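Local atomic coordinates of acetyl xylan esterase (Geobacillus stearothermophilus, PDB entry 5BN1), a protein that removes acetyl groups from xylan and xylo-oligosaccharides as a serine esterase of the GDSL family. Residues A115-R118 / S119-E123; K181-P185 / A186-W190. The protein carries 1 engineered substitution. One frame throughout, in Å; residues are numbered along the deposited sequence.

Interaction 1: residues A115-R118 / S119-E123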
ATOM      1  N   ALA A 115     -35.788 -26.148   7.465  1.00 11.75           N
ATOM      2  CA  ALA A 115     -36.810 -25.246   7.970  1.00 13.09           C
ATOM      3  C   ALA A 115     -36.626 -23.844   7.664  1.00 13.70           C
ATOM      4  O   ALA A 115     -37.581 -23.123   7.330  1.00 15.46           O
ATOM      5  CB  ALA A 115     -36.851 -25.386   9.463  1.00 15.40           C
ATOM      6  N   THR A 116     -35.331 -23.364   7.639  1.00 13.53           N
ATOM      7  CA  THR A 116     -35.069 -21.987   7.381  1.00 12.59           C
ATOM      8  C   THR A 116     -35.267 -21.693   5.847  1.00 12.68           C
ATOM      9  O   THR A 116     -35.900 -20.704   5.520  1.00 14.53           O
ATOM     10  CB  THR A 116     -33.632 -21.619   7.818  1.00 12.72           C
ATOM     11  OG1 THR A 116     -33.450 -21.914   9.228  1.00 15.81           O
ATOM     12  CG2 THR A 116     -33.328 -20.168   7.568  1.00 13.69           C
ATOM     13  N   LEU A 117     -34.767 -22.555   4.995  1.00 13.04           N
ATOM     14  CA  LEU A 117     -34.870 -22.308   3.561  1.00 13.25           C
ATOM     15  C   LEU A 117     -36.360 -22.287   3.181  1.00 15.49           C
ATOM     16  O   LEU A 117     -36.796 -21.411   2.455  1.00 16.14           O
ATOM     17  CB  LEU A 117     -34.120 -23.319   2.751  1.00 14.69           C
ATOM     18  CG  LEU A 117     -34.125 -23.102   1.205  1.00 15.60           C
ATOM     19  CD1 LEU A 117     -33.618 -21.719   0.821  1.00 16.90           C
ATOM     20  CD2 LEU A 117     -33.331 -24.182   0.536  1.00 17.53           C
ATOM     21  N   ARG A 118     -37.041 -23.278   3.719  1.00 15.38           N
ATOM     22  CA  ARG A 118     -38.487 -23.409   3.437  1.00 16.58           C
ATOM     23  C   ARG A 118     -39.177 -22.152   3.872  1.00 15.15           C
ATOM     24  O   ARG A 118     -40.049 -21.626   3.136  1.00 16.47           O
ATOM     25  CB  ARG A 118     -39.061 -24.682   4.081  1.00 17.46           C
ATOM     26  CG  ARG A 118     -40.581 -24.802   3.909  1.00 20.78           C
ATOM     27  CD  ARG A 118     -40.937 -26.166   4.431  1.00 24.28           C
ATOM     28  NE  ARG A 118     -42.384 -26.305   4.381  1.00 24.75           N
ATOM     29  CZ  ARG A 118     -43.156 -25.864   5.335  1.00 23.04           C
ATOM     30  NH1 ARG A 118     -42.801 -25.272   6.453  1.00 25.11           N
ATOM     31  NH2 ARG A 118     -44.486 -26.086   5.172  1.00 33.44           N
ATOM     32  N   SER A 119     -38.922 -21.659   5.078  1.00 15.79           N
ATOM     33  CA  SER A 119     -39.551 -20.494   5.544  1.00 16.62           C
ATOM     34  C   SER A 119     -39.265 -19.256   4.753  1.00 17.94           C
ATOM     35  O   SER A 119     -40.162 -18.412   4.457  1.00 19.42           O
ATOM     36  CB  SER A 119     -39.163 -20.208   6.980  1.00 21.07           C
ATOM     37  OG  SER A 119     -39.726 -19.026   7.467  1.00 30.62           O
ATOM     38  N   LEU A 120     -38.025 -19.104   4.301  1.00 15.55           N
ATOM     39  CA  LEU A 120     -37.660 -17.976   3.480  1.00 17.19           C
ATOM     40  C   LEU A 120     -38.454 -18.049   2.147  1.00 15.81           C
ATOM     41  O   LEU A 120     -38.854 -16.987   1.652  1.00 18.10           O
ATOM     42  CB  LEU A 120     -36.121 -17.966   3.201  1.00 17.07           C
ATOM     43  CG  LEU A 120     -35.375 -17.546   4.449  1.00 16.02           C
ATOM     44  CD1 LEU A 120     -33.864 -17.707   4.148  1.00 18.95           C
ATOM     45  CD2 LEU A 120     -35.579 -16.189   5.002  1.00 18.36           C
ATOM     46  N   VAL A 121     -38.556 -19.174   1.540  1.00 15.68           N
ATOM     47  CA  VAL A 121     -39.228 -19.329   0.244  1.00 16.23           C
ATOM     48  C   VAL A 121     -40.698 -19.004   0.418  1.00 19.18           C
ATOM     49  O   VAL A 121     -41.269 -18.255  -0.338  1.00 18.53           O
ATOM     50  CB  VAL A 121     -39.019 -20.633  -0.387  1.00 17.36           C
ATOM     51  CG1 VAL A 121     -39.812 -20.801  -1.632  1.00 19.21           C
ATOM     52  CG2 VAL A 121     -37.497 -20.833  -0.713  1.00 16.56           C
ATOM     53  N   LEU A 122     -41.296 -19.569   1.478  1.00 17.65           N
ATOM     54  CA  LEU A 122     -42.740 -19.288   1.635  1.00 17.87           C
ATOM     55  C   LEU A 122     -43.025 -17.913   1.979  1.00 17.35           C
ATOM     56  O   LEU A 122     -44.134 -17.398   1.522  1.00 21.57           O
ATOM     57  CB  LEU A 122     -43.279 -20.269   2.773  1.00 18.28           C
ATOM     58  CG  LEU A 122     -43.342 -21.711   2.499  1.00 20.54           C
ATOM     59  CD1 LEU A 122     -43.697 -22.531   3.788  1.00 21.39           C
ATOM     60  CD2 LEU A 122     -44.293 -22.013   1.345  1.00 24.21           C
ATOM     61  N   GLU A 123     -42.216 -17.206   2.725  1.00 18.97           N
ATOM     62  CA  GLU A 123     -42.403 -15.803   3.088  1.00 20.82           C
ATOM     63  C   GLU A 123     -42.272 -14.919   1.820  1.00 25.38           C
ATOM     64  O   GLU A 123     -42.926 -13.870   1.662  1.00 23.52           O
ATOM     65  CB  GLU A 123     -41.354 -15.359   4.156  1.00 24.86           C
ATOM     66  CG  GLU A 123     -41.221 -13.867   4.398  1.00 35.13           C
ATOM     67  CD  GLU A 123     -39.990 -13.448   5.218  1.00 45.72           C
ATOM     68  OE1 GLU A 123     -39.260 -14.322   5.815  1.00 41.19           O
ATOM     69  OE2 GLU A 123     -39.782 -12.210   5.242  1.00 49.70           O
TER
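R118 and L122 meet one turn apart on helix 110-124, where the CD1 methyl of L122 sits over the centre of the R118 guanidinium, 3.7 Å from its CZ. With CG anti to the backbone N (chi1 175°), the extended chain carries the group out alongside L122, and the last torsion, chi4 -84°, turns its face to the methyl. Its charge is used differently: NE forms a salt bridge with E164 of helix 146-165. With an alanine here, E164 would probably lose its positive mate on this helix, and the L122 methyl the flat surface beneath it.

Other apolar contacts follow the same four-residue spacing. L117 CD1 lies 4.3 Å from V121 CG2, and T116 CG2 lies 4.2 Å from L120 CD1. L117 and V121 turn their branched side chains to helix 146-165, V121 also touching I131 and L133 of strand 130-134, whereas T116 and L120 pack on V66 of helix 66-78.

Beneath these side chains run the regular alpha-helical bonds. L120 N to T116 O (2.9 Å) and L122 N to R118 O (2.9 Å) are nearly straight, the latter at 165°. T116, a polar residue within the helix, turns its OG1 back to E112 O. The chemistry implies an amphipathic helix: L117, L120 and V121 are buried, while exposed L122 meets an arginine whose NE pairs with E164.

Interaction 2: residues K181-P185 / A186-W190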
ATOM      1  N   LYS A 181     -17.371 -36.175 -15.594  1.00 16.01           N
ATOM      2  CA  LYS A 181     -17.084 -37.386 -16.363  1.00 18.53           C
ATOM      3  C   LYS A 181     -15.776 -37.298 -17.098  1.00 21.23           C
ATOM      4  O   LYS A 181     -15.196 -38.363 -17.442  1.00 20.82           O
ATOM      5  CB  LYS A 181     -18.199 -37.668 -17.341  1.00 19.69           C
ATOM      6  CG  LYS A 181     -19.497 -37.989 -16.597  1.00 24.25           C
ATOM      7  CD  LYS A 181     -20.609 -38.352 -17.600  1.00 32.12           C
ATOM      8  CE  LYS A 181     -21.963 -38.442 -16.959  1.00 43.02           C
ATOM      9  NZ  LYS A 181     -23.020 -38.329 -18.012  1.00 52.02           N
ATOM     10  N   THR A 182     -15.281 -36.083 -17.353  1.00 18.30           N
ATOM     11  CA  THR A 182     -14.109 -35.808 -18.109  1.00 17.45           C
ATOM     12  C   THR A 182     -12.950 -35.303 -17.246  1.00 19.44           C
ATOM     13  O   THR A 182     -11.841 -35.761 -17.384  1.00 20.78           O
ATOM     14  CB  THR A 182     -14.408 -34.816 -19.191  1.00 18.66           C
ATOM     15  OG1 THR A 182     -15.399 -35.355 -20.089  1.00 21.81           O
ATOM     16  CG2 THR A 182     -13.188 -34.400 -20.034  1.00 19.90           C
ATOM     17  N   LEU A 183     -13.213 -34.347 -16.377  1.00 15.92           N
ATOM     18  CA  LEU A 183     -12.207 -33.629 -15.667  1.00 15.53           C
ATOM     19  C   LEU A 183     -12.178 -34.051 -14.176  1.00 15.13           C
ATOM     20  O   LEU A 183     -13.212 -34.309 -13.583  1.00 16.42           O
ATOM     21  CB  LEU A 183     -12.426 -32.135 -15.631  1.00 16.06           C
ATOM     22  CG  LEU A 183     -12.486 -31.400 -17.004  1.00 17.70           C
ATOM     23  CD1 LEU A 183     -12.795 -29.891 -16.796  1.00 18.48           C
ATOM     24  CD2 LEU A 183     -11.185 -31.631 -17.687  1.00 20.15           C
ATOM     25  N   TYR A 184     -10.963 -34.172 -13.655  1.00 12.49           N
ATOM     26  CA  TYR A 184     -10.753 -34.344 -12.217  1.00 12.84           C
ATOM     27  C   TYR A 184     -11.125 -33.017 -11.572  1.00 12.52           C
ATOM     28  O   TYR A 184     -10.916 -31.923 -12.080  1.00 13.51           O
ATOM     29  CB  TYR A 184      -9.258 -34.659 -11.962  1.00 13.40           C
ATOM     30  CG  TYR A 184      -8.982 -35.018 -10.517  1.00 13.07           C
ATOM     31  CD1 TYR A 184      -9.266 -36.257  -9.961  1.00 12.91           C
ATOM     32  CD2 TYR A 184      -8.419 -34.056  -9.689  1.00 13.30           C
ATOM     33  CE1 TYR A 184      -9.044 -36.512  -8.615  1.00 15.03           C
ATOM     34  CE2 TYR A 184      -8.176 -34.326  -8.370  1.00 13.44           C
ATOM     35  CZ  TYR A 184      -8.462 -35.547  -7.809  1.00 12.62           C
ATOM     36  OH  TYR A 184      -8.201 -35.724  -6.478  1.00 12.07           O
ATOM     37  N   PRO A 185     -11.624 -33.069 -10.298  1.00 11.89           N
ATOM     38  CA  PRO A 185     -12.076 -31.792  -9.716  1.00 11.84           C
ATOM     39  C   PRO A 185     -11.058 -30.616  -9.686  1.00 11.99           C
ATOM     40  O   PRO A 185     -11.456 -29.485  -9.870  1.00 12.68           O
ATOM     41  CB  PRO A 185     -12.470 -32.277  -8.318  1.00 12.80           C
ATOM     42  CG  PRO A 185     -13.002 -33.641  -8.466  1.00 14.73           C
ATOM     43  CD  PRO A 185     -12.002 -34.234  -9.456  1.00 13.79           C
ATOM     44  N   ALA A 186      -9.808 -30.927  -9.405  1.00 12.67           N
ATOM     45  CA  ALA A 186      -8.803 -29.869  -9.310  1.00 12.97           C
ATOM     46  C   ALA A 186      -8.653 -29.053 -10.590  1.00 12.04           C
ATOM     47  O   ALA A 186      -8.202 -27.945 -10.546  1.00 12.56           O
ATOM     48  CB  ALA A 186      -7.486 -30.479  -8.984  1.00 12.78           C
ATOM     49  N   ALA A 187      -9.085 -29.619 -11.725  1.00 13.13           N
ATOM     50  CA  ALA A 187      -9.102 -28.865 -12.991  1.00 11.68           C
ATOM     51  C   ALA A 187     -10.124 -27.730 -13.015  1.00 13.95           C
ATOM     52  O   ALA A 187      -9.968 -26.762 -13.791  1.00 14.17           O
ATOM     53  CB  ALA A 187      -9.260 -29.797 -14.167  1.00 13.62           C
ATOM     54  N   LEU A 188     -11.159 -27.839 -12.180  1.00 11.85           N
ATOM     55  CA  LEU A 188     -12.164 -26.828 -12.023  1.00 12.07           C
ATOM     56  C   LEU A 188     -12.023 -26.033 -10.713  1.00 12.45           C
ATOM     57  O   LEU A 188     -12.357 -24.828 -10.664  1.00 14.24           O
ATOM     58  CB  LEU A 188     -13.559 -27.471 -12.023  1.00 12.99           C
ATOM     59  CG  LEU A 188     -13.985 -28.093 -13.375  1.00 13.78           C
ATOM     60  CD1 LEU A 188     -15.230 -28.960 -13.099  1.00 18.30           C
ATOM     61  CD2 LEU A 188     -14.274 -26.977 -14.340  1.00 18.61           C
ATOM     62  N   ALA A 189     -11.593 -26.671  -9.617  1.00 12.08           N
ATOM     63  CA  ALA A 189     -11.534 -26.056  -8.324  1.00 12.62           C
ATOM     64  C   ALA A 189     -10.625 -26.842  -7.401  1.00 12.30           C
ATOM     65  O   ALA A 189     -10.889 -27.983  -6.997  1.00 12.47           O
ATOM     66  CB  ALA A 189     -12.931 -25.942  -7.652  1.00 14.27           C
ATOM     67  N   TRP A 190      -9.476 -26.245  -7.062  1.00 12.38           N
ATOM     68  CA  TRP A 190      -8.593 -26.872  -6.127  1.00 11.21           C
ATOM     69  C   TRP A 190      -9.311 -27.279  -4.812  1.00 12.46           C
ATOM     70  O   TRP A 190      -8.995 -28.358  -4.310  1.00 12.21           O
ATOM     71  CB  TRP A 190      -7.404 -26.018  -5.757  1.00 13.22           C
ATOM     72  CG  TRP A 190      -6.233 -26.047  -6.703  1.00 13.08           C
ATOM     73  CD1 TRP A 190      -6.139 -26.645  -7.905  1.00 14.54           C
ATOM     74  CD2 TRP A 190      -4.964 -25.402  -6.435  1.00 14.59           C
ATOM     75  NE1 TRP A 190      -4.841 -26.424  -8.416  1.00 14.77           N
ATOM     76  CE2 TRP A 190      -4.130 -25.699  -7.530  1.00 15.60           C
ATOM     77  CE3 TRP A 190      -4.470 -24.674  -5.377  1.00 15.13           C
ATOM     78  CZ2 TRP A 190      -2.809 -25.234  -7.578  1.00 17.28           C
ATOM     79  CZ3 TRP A 190      -3.107 -24.152  -5.456  1.00 18.07           C
ATOM     80  CH2 TRP A 190      -2.336 -24.513  -6.516  1.00 16.62           C
TER
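Y184 lays the rim of its ring beside A186, two residues on, in the chain between helices 172-180 and 197-211. From CB the side chain sets out with CG anti to the backbone N (chi1 -173°), which brings P185 CD over one face of the ring, offset toward its rim. CD2 comes nearest A186 N, at 3.4 Å, and then A186 CB, at 3.8 Å; CE2 is 4.0 Å from that methyl, which lies in the ring plane at the edge. At the tip, OH hydrogen-bonds D145 and Y138 of a neighbouring subunit; a tyrosine suits the place because its apolar ring packs locally while its hydroxyl ties two subunits together.

The backbone makes two overlapping beta-turns, closed by A187 N to Y184 O (3.0 Å) and L188 N to P185 O (2.9 Å). P185, with phi held by its ring, fits the second position of the first turn. Its O also accepts A189 N at 2.8 Å, in the carbonyl plane, whereas L188 N approaches from above that plane, so two N-H groups grip one oxygen. In this SGNH hydrolase the chain leads into D191 and H194, the presumed charge-relay pair.

L183 packs against the turn: its CB is 4.2 Å from A187 CB, and its CD1 4.0 Å from L188 CG, the two leucines crossing at about a right angle. L188 continues onto F176 and V179 of helix 172-180.

Interaction 1 and interaction 2 lie on opposite sides of the centre of the chain, their own centres about 33 Å apart and their nearest atoms about 22 Å apart. They follow one another in series, both within the GDSL-family region of the chain. Interaction 2 adjoins the presumed catalytic site: the side chain of A189 is about 4 Å from that of D191 and about 5 Å from that of H194, and the bend also faces other subunits of the octamer. Interaction 1 is remote from the catalytic residues and is touched by no other subunit. A bound imidazole lies about 5 Å from the R118 side chain, and a glycerol about 3 Å from that of P185.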